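Local coordinates for cobalamin biosynthesis protein CobN (Mycobacterium tuberculosis, PDB 7C6O) that serves as the large, catalytic subunit of cobaltochelatase, the enzyme that inserts cobalt into the corrin ring during cobalamin biosynthesis, at residues I1068-D1073 with A1144-Y1149; S58-R63 with L152-C157; L289-D294 with P305-S310. One frame throughout, in Å; residues are numbered along the deposited sequence. Where two conformers were deposited one is given.

From the N terminus, the contacts follow one another in series, with neither nesting nor crossing. Interaction 2 comes first, closing an 88-residue excursion that brings helix 146-161 back against strand 62-65, an outermost strand of the four-stranded parallel sheet. Interaction 3 then closes a ten-residue connection, holding the exit of strand 283-289 in the next, mixed sheet to the start of helix 305-313. Much later, interaction 1 spans 70 residues and sets the entrance of helix 1072-1089 against helix 1136-1157. The centres of interactions 2 and 3 are about 34 Å apart on the same side of the molecule's centre; interaction 1 lies on the opposite side, its centre about 72 Å from that of interaction 2.

Interaction 1 (I1068-D1073 with A1144-Y1149)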
ATOM      1  N   ILE A1068       2.839  -6.640  17.704  1.00 12.62           N
ATOM      2  CA  ILE A1068       4.130  -5.967  17.585  1.00 13.88           C
ATOM      3  C   ILE A1068       5.308  -6.923  17.664  1.00 16.73           C
ATOM      4  O   ILE A1068       6.436  -6.525  17.344  1.00 18.70           O
ATOM      5  CB  ILE A1068       4.288  -4.867  18.655  1.00 12.49           C
ATOM      6  CG1 ILE A1068       4.260  -5.465  20.062  1.00 16.46           C
ATOM      7  CG2 ILE A1068       3.203  -3.817  18.493  1.00 14.92           C
ATOM      8  CD1 ILE A1068       4.732  -4.500  21.142  1.00 17.69           C
ATOM      9  N   ALA A1069       5.082  -8.167  18.083  1.00 13.89           N
ATOM     10  CA  ALA A1069       6.100  -9.206  18.045  1.00 14.98           C
ATOM     11  C   ALA A1069       5.927 -10.135  16.849  1.00 16.96           C
ATOM     12  O   ALA A1069       6.631 -11.146  16.756  1.00 16.38           O
ATOM     13  CB  ALA A1069       6.086 -10.010  19.348  1.00 17.27           C
ATOM     14  N   ASP A1070       5.004  -9.807  15.938  1.00 17.19           N
ATOM     15  CA  ASP A1070       4.732 -10.590  14.737  1.00 22.60           C
ATOM     16  C   ASP A1070       5.362 -10.015  13.481  1.00 20.60           C
ATOM     17  O   ASP A1070       5.442 -10.723  12.471  1.00 20.86           O
ATOM     18  CB  ASP A1070       3.219 -10.695  14.494  1.00 18.62           C
ATOM     19  CG  ASP A1070       2.606 -11.882  15.179  1.00 26.68           C
ATOM     20  OD1 ASP A1070       3.338 -12.862  15.425  1.00 30.31           O
ATOM     21  OD2 ASP A1070       1.389 -11.838  15.464  1.00 32.15           O
ATOM     22  N   SER A1071       5.782  -8.754  13.507  1.00 21.49           N
ATOM     23  CA  SER A1071       6.353  -8.104  12.338  0.59 24.76           C
ATOM     24  C   SER A1071       7.584  -7.314  12.749  1.00 23.57           C
ATOM     25  O   SER A1071       7.594  -6.660  13.795  1.00 24.75           O
ATOM     26  CB  SER A1071       5.350  -7.167  11.656  0.59 26.25           C
ATOM     27  OG  SER A1071       5.972  -6.447  10.603  0.59 26.46           O
ATOM     28  N   ASP A1072       8.619  -7.379  11.912  1.00 21.41           N
ATOM     29  CA  ASP A1072       9.855  -6.657  12.182  1.00 20.78           C
ATOM     30  C   ASP A1072       9.673  -5.145  12.128  1.00 14.87           C
ATOM     31  O   ASP A1072      10.505  -4.414  12.676  1.00 17.65           O
ATOM     32  CB  ASP A1072      10.922  -7.071  11.173  1.00 29.76           C
ATOM     33  CG  ASP A1072      10.440  -6.939   9.742  1.00 36.18           C
ATOM     34  OD1 ASP A1072       9.652  -7.802   9.298  1.00 39.21           O
ATOM     35  OD2 ASP A1072      10.822  -5.955   9.077  1.00 38.83           O
ATOM     36  N   ASP A1073       8.614  -4.662  11.480  1.00 15.82           N
ATOM     37  CA  ASP A1073       8.503  -3.228  11.231  1.00 15.85           C
ATOM     38  C   ASP A1073       8.288  -2.436  12.514  1.00 12.29           C
ATOM     39  O   ASP A1073       8.711  -1.277  12.600  1.00 12.90           O
ATOM     40  CB  ASP A1073       7.376  -2.962  10.236  1.00 19.29           C
ATOM     41  CG  ASP A1073       7.730  -3.407   8.833  1.00 28.54           C
ATOM     42  OD1 ASP A1073       8.852  -3.095   8.376  1.00 31.21           O
ATOM     43  OD2 ASP A1073       6.896  -4.078   8.194  1.00 32.25           O
ATOM     44  N   ALA A1144       9.927 -18.779  15.511  1.00 12.24           N
ATOM     45  CA  ALA A1144      11.290 -18.263  15.438  1.00 14.65           C
ATOM     46  C   ALA A1144      11.305 -16.770  15.140  1.00 14.28           C
ATOM     47  O   ALA A1144      12.140 -16.035  15.679  1.00 12.24           O
ATOM     48  CB  ALA A1144      12.087 -19.025  14.380  1.00 13.98           C
ATOM     49  N   ALA A1145      10.404 -16.306  14.271  1.00 14.19           N
ATOM     50  CA  ALA A1145      10.340 -14.879  13.976  1.00 14.32           C
ATOM     51  C   ALA A1145       9.970 -14.084  15.218  1.00 13.66           C
ATOM     52  O   ALA A1145      10.503 -12.992  15.447  1.00 13.94           O
ATOM     53  CB  ALA A1145       9.341 -14.613  12.851  1.00 16.00           C
ATOM     54  N   THR A1146       9.060 -14.624  16.036  1.00 13.66           N
ATOM     55  CA  THR A1146       8.677 -13.952  17.274  1.00 13.91           C
ATOM     56  C   THR A1146       9.882 -13.750  18.185  1.00 11.97           C
ATOM     57  O   THR A1146      10.032 -12.688  18.797  1.00 12.59           O
ATOM     58  CB  THR A1146       7.583 -14.752  17.987  1.00 16.37           C
ATOM     59  OG1 THR A1146       6.406 -14.790  17.168  1.00 15.50           O
ATOM     60  CG2 THR A1146       7.236 -14.119  19.330  1.00 15.59           C
ATOM     61  N   VAL A1147      10.759 -14.753  18.279  1.00 11.67           N
ATOM     62  CA  VAL A1147      11.971 -14.594  19.080  1.00 12.72           C
ATOM     63  C   VAL A1147      12.829 -13.463  18.524  1.00 13.20           C
ATOM     64  O   VAL A1147      13.351 -12.632  19.279  1.00 12.72           O
ATOM     65  CB  VAL A1147      12.753 -15.919  19.147  1.00 11.54           C
ATOM     66  CG1 VAL A1147      14.070 -15.717  19.877  1.00 12.75           C
ATOM     67  CG2 VAL A1147      11.920 -16.994  19.838  1.00 10.22           C
ATOM     68  N   ASP A1148      12.977 -13.407  17.199  1.00 11.69           N
ATOM     69  CA  ASP A1148      13.804 -12.372  16.584  1.00 13.13           C
ATOM     70  C   ASP A1148      13.223 -10.982  16.809  1.00 12.30           C
ATOM     71  O   ASP A1148      13.966 -10.024  17.050  1.00 14.68           O
ATOM     72  CB  ASP A1148      13.958 -12.640  15.086  1.00 13.98           C
ATOM     73  CG  ASP A1148      14.985 -13.718  14.776  1.00 20.78           C
ATOM     74  OD1 ASP A1148      15.761 -14.096  15.678  1.00 19.46           O
ATOM     75  OD2 ASP A1148      15.012 -14.188  13.619  1.00 24.23           O
ATOM     76  N   TYR A1149      11.898 -10.847  16.726  1.00 10.32           N
ATOM     77  CA  TYR A1149      11.291  -9.525  16.824  1.00 11.15           C
ATOM     78  C   TYR A1149      11.232  -9.048  18.268  1.00 12.19           C
ATOM     79  O   TYR A1149      11.398  -7.854  18.533  1.00 13.37           O
ATOM     80  CB  TYR A1149       9.900  -9.537  16.185  1.00 10.87           C
ATOM     81  CG  TYR A1149       9.916 -10.002  14.741  1.00 15.91           C
ATOM     82  CD1 TYR A1149      11.064  -9.878  13.964  1.00 15.54           C
ATOM     83  CD2 TYR A1149       8.792 -10.578  14.160  1.00 18.50           C
ATOM     84  CE1 TYR A1149      11.092 -10.310  12.651  1.00 17.86           C
ATOM     85  CE2 TYR A1149       8.810 -11.012  12.842  1.00 18.29           C
ATOM     86  CZ  TYR A1149       9.962 -10.875  12.096  1.00 19.87           C
ATOM     87  OH  TYR A1149       9.989 -11.304  10.787  1.00 22.40           O
TER
HETATM   88  O   HOH W   1      11.341 -10.523   8.730  1.00 35.63           O
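The phenol ring of Y1149 packs against the backbone of A1069-D1072. D1072 N sits 3.6 Å above the centre of one ring face, with S1071 C nearer the rim of that face. At the ring edge, A1069 O approaches Y1149 CD2 at 3.4 Å, and D1070 O comes equally near to CE2. D1072 runs alongside the tyrosine, its CB 3.6 Å from Y1149 CE1, and the two polar ends share a water that lies 2.6 Å from Y1149 OH and donates to D1072 OD1. No direct hydrogen bond joins the segments; a CA-H...O contact from T1146 to A1069 O (CA to O 3.5 Å, 159° at the hydrogen) supplements the packing.

Several features position this shell. With Y1149 CG beside its backbone N (chi1 -56°), the ring leans back along its own helix, and A1145 O lies under the second face. D1070 is fixed by salt bridges to R698 and R1122. R1122 also bonds to T1146 OG1, whose other partner is E1142 O, so one guanidinium bridges both segments. S1071 occupies the N-cap position; in the conformer described, its OG accepts a weak capping bond from D1073 N.

The contact thus seats the turn leading into helix 1072-1089 on helix 1136-1157, while helix 1111-1123 touches both segments: I1068 packs on L1111 and T1115, and T1146 on V1123.

Interaction 2 (S58-R63 with L152-C157)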
ATOM      1  N   SER A  58      -4.229  21.212 -38.996  1.00 22.71           N
ATOM      2  CA  SER A  58      -4.895  21.259 -40.294  1.00 20.10           C
ATOM      3  C   SER A  58      -3.928  21.570 -41.429  1.00 20.31           C
ATOM      4  O   SER A  58      -4.191  21.207 -42.580  1.00 21.00           O
ATOM      5  CB  SER A  58      -6.014  22.302 -40.278  1.00 18.15           C
ATOM      6  OG  SER A  58      -5.479  23.612 -40.372  1.00 16.72           O
ATOM      7  N   GLY A  59      -2.821  22.247 -41.135  1.00 22.50           N
ATOM      8  CA  GLY A  59      -1.898  22.656 -42.169  1.00 22.05           C
ATOM      9  C   GLY A  59      -2.313  23.887 -42.941  1.00 25.13           C
ATOM     10  O   GLY A  59      -1.551  24.342 -43.803  1.00 25.59           O
ATOM     11  N   LYS A  60      -3.497  24.434 -42.670  1.00 22.62           N
ATOM     12  CA  LYS A  60      -3.915  25.681 -43.286  1.00 22.48           C
ATOM     13  C   LYS A  60      -3.175  26.859 -42.656  1.00 20.25           C
ATOM     14  O   LYS A  60      -2.586  26.753 -41.577  1.00 21.76           O
ATOM     15  CB  LYS A  60      -5.426  25.873 -43.140  1.00 23.53           C
ATOM     16  CG  LYS A  60      -6.271  24.967 -44.028  1.00 25.47           C
ATOM     17  CD  LYS A  60      -6.050  25.293 -45.495  1.00 26.71           C
ATOM     18  CE  LYS A  60      -7.264  24.982 -46.345  1.00 30.13           C
ATOM     19  NZ  LYS A  60      -7.105  25.511 -47.732  1.00 31.82           N
ATOM     20  N   ASN A  61      -3.213  27.997 -43.349  1.00 17.47           N
ATOM     21  CA  ASN A  61      -2.494  29.195 -42.917  1.00 22.39           C
ATOM     22  C   ASN A  61      -3.291  29.878 -41.811  1.00 21.17           C
ATOM     23  O   ASN A  61      -4.005  30.863 -42.017  1.00 22.18           O
ATOM     24  CB  ASN A  61      -2.245  30.137 -44.086  1.00 21.50           C
ATOM     25  CG  ASN A  61      -1.424  31.345 -43.687  1.00 22.61           C
ATOM     26  OD1 ASN A  61      -0.718  31.319 -42.680  1.00 25.99           O
ATOM     27  ND2 ASN A  61      -1.517  32.414 -44.469  1.00 23.28           N
ATOM     28  N   TYR A  62      -3.151  29.335 -40.608  1.00 21.91           N
ATOM     29  CA  TYR A  62      -3.791  29.863 -39.416  1.00 20.51           C
ATOM     30  C   TYR A  62      -2.767  30.534 -38.512  1.00 22.35           C
ATOM     31  O   TYR A  62      -1.615  30.097 -38.428  1.00 23.89           O
ATOM     32  CB  TYR A  62      -4.467  28.751 -38.603  1.00 17.32           C
ATOM     33  CG  TYR A  62      -5.865  28.332 -39.007  1.00 16.21           C
ATOM     34  CD1 TYR A  62      -6.965  29.125 -38.706  1.00 16.74           C
ATOM     35  CD2 TYR A  62      -6.092  27.104 -39.618  1.00 15.43           C
ATOM     36  CE1 TYR A  62      -8.247  28.729 -39.044  1.00 15.07           C
ATOM     37  CE2 TYR A  62      -7.371  26.697 -39.958  1.00 14.50           C
ATOM     38  CZ  TYR A  62      -8.446  27.513 -39.667  1.00 15.39           C
ATOM     39  OH  TYR A  62      -9.720  27.112 -40.002  1.00 15.54           O
ATOM     40  N   ARG A  63      -3.189  31.610 -37.860  1.00 18.64           N
ATOM     41  CA  ARG A  63      -2.571  32.087 -36.634  0.52 20.26           C
ATOM     42  C   ARG A  63      -3.527  31.792 -35.486  1.00 20.33           C
ATOM     43  O   ARG A  63      -4.748  31.799 -35.665  1.00 18.13           O
ATOM     44  CB  ARG A  63      -2.270  33.588 -36.686  0.52 22.65           C
ATOM     45  CG  ARG A  63      -1.450  34.037 -37.880  0.52 24.07           C
ATOM     46  CD  ARG A  63      -0.028  33.511 -37.837  0.52 25.57           C
ATOM     47  NE  ARG A  63       0.723  33.944 -39.011  0.52 27.60           N
ATOM     48  CZ  ARG A  63       0.738  33.291 -40.168  0.52 28.30           C
ATOM     49  NH1 ARG A  63       0.049  32.167 -40.305  0.52 28.77           N
ATOM     50  NH2 ARG A  63       1.444  33.759 -41.187  0.52 27.64           N
ATOM     51  N   LEU A 152     -12.869  24.740 -42.654  1.00 17.84           N
ATOM     52  CA  LEU A 152     -13.297  26.052 -42.175  1.00 16.00           C
ATOM     53  C   LEU A 152     -12.462  27.164 -42.793  1.00 13.99           C
ATOM     54  O   LEU A 152     -13.000  28.198 -43.210  1.00 12.05           O
ATOM     55  CB  LEU A 152     -13.213  26.121 -40.650  1.00 15.62           C
ATOM     56  CG  LEU A 152     -13.486  27.502 -40.043  1.00 14.74           C
ATOM     57  CD1 LEU A 152     -14.942  27.934 -40.262  1.00 12.29           C
ATOM     58  CD2 LEU A 152     -13.126  27.523 -38.563  1.00 15.62           C
ATOM     59  N   HIS A 153     -11.144  26.970 -42.856  1.00 15.75           N
ATOM     60  CA  HIS A 153     -10.270  27.975 -43.448  1.00 18.09           C
ATOM     61  C   HIS A 153     -10.668  28.257 -44.892  1.00 19.57           C
ATOM     62  O   HIS A 153     -10.778  29.418 -45.303  1.00 17.19           O
ATOM     63  CB  HIS A 153      -8.816  27.509 -43.368  1.00 16.70           C
ATOM     64  CG  HIS A 153      -7.821  28.563 -43.735  1.00 19.20           C
ATOM     65  ND1 HIS A 153      -7.679  29.038 -45.021  1.00 19.58           N
ATOM     66  CD2 HIS A 153      -6.909  29.229 -42.986  1.00 19.19           C
ATOM     67  CE1 HIS A 153      -6.727  29.955 -45.047  1.00 20.81           C
ATOM     68  NE2 HIS A 153      -6.244  30.089 -43.826  1.00 19.83           N
ATOM     69  N   ALA A 154     -10.901  27.200 -45.672  1.00 15.44           N
ATOM     70  CA  ALA A 154     -11.280  27.379 -47.070  1.00 15.26           C
ATOM     71  C   ALA A 154     -12.683  27.964 -47.193  1.00 16.75           C
ATOM     72  O   ALA A 154     -12.932  28.815 -48.056  1.00 14.94           O
ATOM     73  CB  ALA A 154     -11.185  26.047 -47.810  1.00 14.50           C
ATOM     74  N   PHE A 155     -13.611  27.518 -46.343  1.00 16.41           N
ATOM     75  CA  PHE A 155     -14.959  28.073 -46.358  1.00 15.83           C
ATOM     76  C   PHE A 155     -14.933  29.578 -46.121  1.00 14.03           C
ATOM     77  O   PHE A 155     -15.601  30.341 -46.825  1.00 14.95           O
ATOM     78  CB  PHE A 155     -15.830  27.383 -45.305  1.00 13.38           C
ATOM     79  CG  PHE A 155     -17.130  28.090 -45.040  1.00 16.03           C
ATOM     80  CD1 PHE A 155     -18.187  27.983 -45.932  1.00 15.69           C
ATOM     81  CD2 PHE A 155     -17.290  28.877 -43.909  1.00 13.72           C
ATOM     82  CE1 PHE A 155     -19.381  28.640 -45.699  1.00 16.12           C
ATOM     83  CE2 PHE A 155     -18.482  29.538 -43.666  1.00 12.39           C
ATOM     84  CZ  PHE A 155     -19.530  29.421 -44.563  1.00 17.26           C
ATOM     85  N   LEU A 156     -14.160  30.022 -45.129  1.00 11.47           N
ATOM     86  CA  LEU A 156     -14.131  31.445 -44.811  1.00 12.08           C
ATOM     87  C   LEU A 156     -13.461  32.249 -45.915  1.00 14.49           C
ATOM     88  O   LEU A 156     -13.939  33.329 -46.280  1.00 15.01           O
ATOM     89  CB  LEU A 156     -13.421  31.668 -43.480  1.00 13.09           C
ATOM     90  CG  LEU A 156     -14.195  31.147 -42.273  1.00 13.64           C
ATOM     91  CD1 LEU A 156     -13.342  31.272 -41.030  1.00 14.52           C
ATOM     92  CD2 LEU A 156     -15.498  31.915 -42.128  1.00 12.92           C
ATOM     93  N   CYS A 157     -12.353  31.740 -46.458  1.00 15.12           N
ATOM     94  CA  CYS A 157     -11.673  32.439 -47.543  1.00 16.05           C
ATOM     95  C   CYS A 157     -12.582  32.587 -48.758  1.00 13.66           C
ATOM     96  O   CYS A 157     -12.739  33.689 -49.298  1.00 16.46           O
ATOM     97  CB  CYS A 157     -10.387  31.699 -47.916  1.00 17.41           C
ATOM     98  SG  CYS A 157      -9.067  31.856 -46.702  1.00 19.34           S
TER
HETATM   99  O   HOH W   2      -8.012  28.075 -47.575  1.00 21.24           O
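H153 presents the edge of its imidazole to the face of Y62 in a T-shaped pair, with planes at 85° and centroids 5.0 Å apart; H153 CD2 sits above the centre of the phenol ring. Because H153 CG is anti to the backbone N (chi1 -170°), the imidazole reaches out from helix 146-161 to the turn before strand 62-65. There NE2 donates to N61 O at 3.0 Å. The acceptor is close to the imidazole plane, but the nitrogen stands above the carbonyl plane, and the N-H...O angle is only 138°. N61 is the centre of an inverse gamma turn, closed by the bond from Y62 N to K60 O.

K60 crosses the imidazole obliquely, its CB 3.7 Å from H153 CG. A bend at its second torsion carries the chain alongside the histidine, and one water links K60 NZ and H153 ND1 at 2.7 Å from each. Y62 OH rests 3.7 Å from L152 CB and hydrogen-bonds to L149 O, one helical turn before H153. The helix is thereby joined to an outermost strand of the parallel sheet, with H153 also touching V42 of the adjoining strand.

Both imidazole nitrogens are therefore engaged: NE2 as a donor, ND1 through water. The ammonium of K60, 4.5 Å from ND1, would probably disfavour a second proton on the ring.

Interaction 3 (L289-D294 with P305-S310); sequences LTSPRD and PLDVAS
The carboxylate of D307 meets T290 through both of its oxygens. D307 OD2 accepts from T290 N on its syn lone pair, at 2.9 Å and with an N-H...O angle of 155°. Alongside, T290 OG1 lies 2.8 Å from D307 OD1, probably as a hydrogen bond, although the single hydroxyl proton has another acceptor within reach. The threonine hydroxyl is turned between its backbone N and carbonyl carbon (chi1 62°), which places it on the same side of the residue as the amide N-H and lets the two meet one carboxylate. A water donates to D307 OD2 at 2.7 Å and is hydrogen-bonded to S291 OG, extending the network to the next residue of the turn.

Around these bonds the packing is modest. L289 CA is 3.3 Å from D307 OD2, and L289 CB and CD2 also border that oxygen. L306 CD2 touches T290 OG1 at 3.8 Å. S310, one turn on, bonds back to L306 O through both its N and OG. L289, at the end of strand 283-289, packs on P325 and F328 of strand 321-331 and on L303, so the turn leaving the mixed sheet is joined to helix 305-313.

D307 belongs to the first turn of that helix, where its N is bonded to S304 OG. The N-terminal end of the helix and the donors gathered round OD2 would both tend to stabilise a negatively charged carboxylate, consistent with its accepting role toward T290 and the water.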
ATOM      1  N   LEU A 289       1.977  11.000 -18.460  1.00 16.12           N
ATOM      2  CA  LEU A 289       2.184  11.974 -17.402  1.00 17.98           C
ATOM      3  C   LEU A 289       1.815  13.375 -17.870  1.00 19.35           C
ATOM      4  O   LEU A 289       2.094  13.765 -19.008  1.00 19.08           O
ATOM      5  CB  LEU A 289       3.635  11.946 -16.925  1.00 17.91           C
ATOM      6  CG  LEU A 289       4.134  10.584 -16.441  1.00 17.83           C
ATOM      7  CD1 LEU A 289       5.426  10.737 -15.656  1.00 20.60           C
ATOM      8  CD2 LEU A 289       3.072   9.883 -15.607  1.00 15.91           C
ATOM      9  N   THR A 290       1.168  14.129 -16.982  1.00 17.76           N
ATOM     10  CA  THR A 290       0.898  15.542 -17.213  1.00 21.64           C
ATOM     11  C   THR A 290       2.070  16.427 -16.815  1.00 26.72           C
ATOM     12  O   THR A 290       1.886  17.622 -16.559  1.00 30.17           O
ATOM     13  CB  THR A 290      -0.364  15.970 -16.460  1.00 20.09           C
ATOM     14  OG1 THR A 290      -0.165  15.800 -15.053  1.00 22.23           O
ATOM     15  CG2 THR A 290      -1.550  15.132 -16.899  1.00 18.54           C
ATOM     16  N   SER A 291       3.266  15.850 -16.750  1.00 23.32           N
ATOM     17  CA  SER A 291       4.511  16.526 -16.435  1.00 25.22           C
ATOM     18  C   SER A 291       5.550  16.165 -17.486  1.00 23.06           C
ATOM     19  O   SER A 291       5.446  15.111 -18.124  1.00 21.91           O
ATOM     20  CB  SER A 291       5.009  16.131 -15.036  1.00 27.18           C
ATOM     21  OG  SER A 291       4.941  14.728 -14.854  1.00 28.77           O
ATOM     22  N   PRO A 292       6.548  17.019 -17.701  1.00 21.09           N
ATOM     23  CA  PRO A 292       7.498  16.781 -18.796  1.00 20.55           C
ATOM     24  C   PRO A 292       8.451  15.634 -18.492  1.00 19.84           C
ATOM     25  O   PRO A 292       8.727  15.298 -17.338  1.00 20.04           O
ATOM     26  CB  PRO A 292       8.251  18.110 -18.905  1.00 22.22           C
ATOM     27  CG  PRO A 292       8.162  18.695 -17.537  1.00 25.07           C
ATOM     28  CD  PRO A 292       6.814  18.293 -17.008  1.00 24.04           C
ATOM     29  N   ARG A 293       8.975  15.039 -19.567  1.00 20.75           N
ATOM     30  CA  ARG A 293       9.820  13.859 -19.416  1.00 19.64           C
ATOM     31  C   ARG A 293      11.123  14.174 -18.689  1.00 21.05           C
ATOM     32  O   ARG A 293      11.620  13.335 -17.930  1.00 22.21           O
ATOM     33  CB  ARG A 293      10.117  13.238 -20.781  1.00 20.71           C
ATOM     34  CG  ARG A 293      10.850  11.903 -20.695  1.00 18.65           C
ATOM     35  CD  ARG A 293      11.179  11.357 -22.073  1.00 21.57           C
ATOM     36  NE  ARG A 293      11.799  10.035 -22.007  1.00 23.72           N
ATOM     37  CZ  ARG A 293      13.103   9.829 -21.848  1.00 26.20           C
ATOM     38  NH1 ARG A 293      13.933  10.857 -21.731  1.00 28.66           N
ATOM     39  NH2 ARG A 293      13.579   8.592 -21.802  1.00 24.81           N
ATOM     40  N   ASP A 294      11.690  15.366 -18.896  1.00 22.72           N
ATOM     41  CA  ASP A 294      12.958  15.685 -18.247  0.69 23.71           C
ATOM     42  C   ASP A 294      12.820  15.670 -16.729  1.00 23.49           C
ATOM     43  O   ASP A 294      13.741  15.238 -16.023  1.00 26.03           O
ATOM     44  CB  ASP A 294      13.487  17.036 -18.740  0.69 25.18           C
ATOM     45  CG  ASP A 294      12.657  18.212 -18.256  0.69 27.49           C
ATOM     46  OD1 ASP A 294      11.434  18.053 -18.057  0.69 28.43           O
ATOM     47  OD2 ASP A 294      13.235  19.305 -18.078  0.69 32.11           O
ATOM     48  N   PRO A 305       1.651  14.522  -7.753  1.00 17.16           N
ATOM     49  CA  PRO A 305       0.517  14.110  -6.905  1.00 17.66           C
ATOM     50  C   PRO A 305      -0.794  13.982  -7.665  1.00 17.13           C
ATOM     51  O   PRO A 305      -1.596  13.091  -7.357  1.00 16.16           O
ATOM     52  CB  PRO A 305       0.466  15.219  -5.844  1.00 18.87           C
ATOM     53  CG  PRO A 305       1.885  15.696  -5.749  1.00 17.79           C
ATOM     54  CD  PRO A 305       2.411  15.636  -7.161  1.00 18.29           C
ATOM     55  N   LEU A 306      -1.033  14.842  -8.661  1.00 18.30           N
ATOM     56  CA  LEU A 306      -2.241  14.710  -9.472  1.00 17.40           C
ATOM     57  C   LEU A 306      -2.249  13.394 -10.239  1.00 16.26           C
ATOM     58  O   LEU A 306      -3.279  12.709 -10.306  1.00 16.18           O
ATOM     59  CB  LEU A 306      -2.360  15.890 -10.438  1.00 22.35           C
ATOM     60  CG  LEU A 306      -3.223  15.650 -11.682  1.00 23.17           C
ATOM     61  CD1 LEU A 306      -4.699  15.524 -11.317  1.00 24.27           C
ATOM     62  CD2 LEU A 306      -3.008  16.747 -12.718  1.00 25.55           C
ATOM     63  N   ASP A 307      -1.112  13.024 -10.831  1.00 15.18           N
ATOM     64  CA  ASP A 307      -1.066  11.797 -11.618  1.00 16.25           C
ATOM     65  C   ASP A 307      -1.140  10.554 -10.738  1.00 15.14           C
ATOM     66  O   ASP A 307      -1.695   9.536 -11.162  1.00 12.90           O
ATOM     67  CB  ASP A 307       0.191  11.776 -12.485  1.00 16.52           C
ATOM     68  CG  ASP A 307       0.099  12.737 -13.660  1.00 21.02           C
ATOM     69  OD1 ASP A 307      -0.958  13.387 -13.817  1.00 20.65           O
ATOM     70  OD2 ASP A 307       1.079  12.842 -14.425  1.00 20.85           O
ATOM     71  N   VAL A 308      -0.598  10.616  -9.517  1.00 13.86           N
ATOM     72  CA  VAL A 308      -0.732   9.496  -8.587  1.00 16.17           C
ATOM     73  C   VAL A 308      -2.203   9.194  -8.337  1.00 15.72           C
ATOM     74  O   VAL A 308      -2.644   8.040  -8.408  1.00 15.27           O
ATOM     75  CB  VAL A 308       0.006   9.793  -7.269  1.00 14.67           C
ATOM     76  CG1 VAL A 308      -0.350   8.742  -6.214  1.00 15.95           C
ATOM     77  CG2 VAL A 308       1.507   9.846  -7.496  1.00 14.45           C
ATOM     78  N   ALA A 309      -2.988  10.235  -8.050  1.00 15.44           N
ATOM     79  CA  ALA A 309      -4.399  10.044  -7.737  1.00 15.24           C
ATOM     80  C   ALA A 309      -5.196   9.633  -8.972  1.00 16.63           C
ATOM     81  O   ALA A 309      -5.964   8.666  -8.932  1.00 16.59           O
ATOM     82  CB  ALA A 309      -4.975  11.326  -7.131  1.00 13.58           C
ATOM     83  N   SER A 310      -5.022  10.352 -10.083  1.00 14.83           N
ATOM     84  CA  SER A 310      -5.921  10.204 -11.223  1.00 14.80           C
ATOM     85  C   SER A 310      -5.543   9.065 -12.160  1.00 14.90           C
ATOM     86  O   SER A 310      -6.428   8.500 -12.814  1.00 16.77           O
ATOM     87  CB  SER A 310      -5.984  11.513 -12.019  1.00 14.97           C
ATOM     88  OG  SER A 310      -4.702  11.888 -12.489  1.00 19.44           O
TER
HETATM   89  O   HOH W   3       3.507  13.082 -13.347  1.00 20.69           O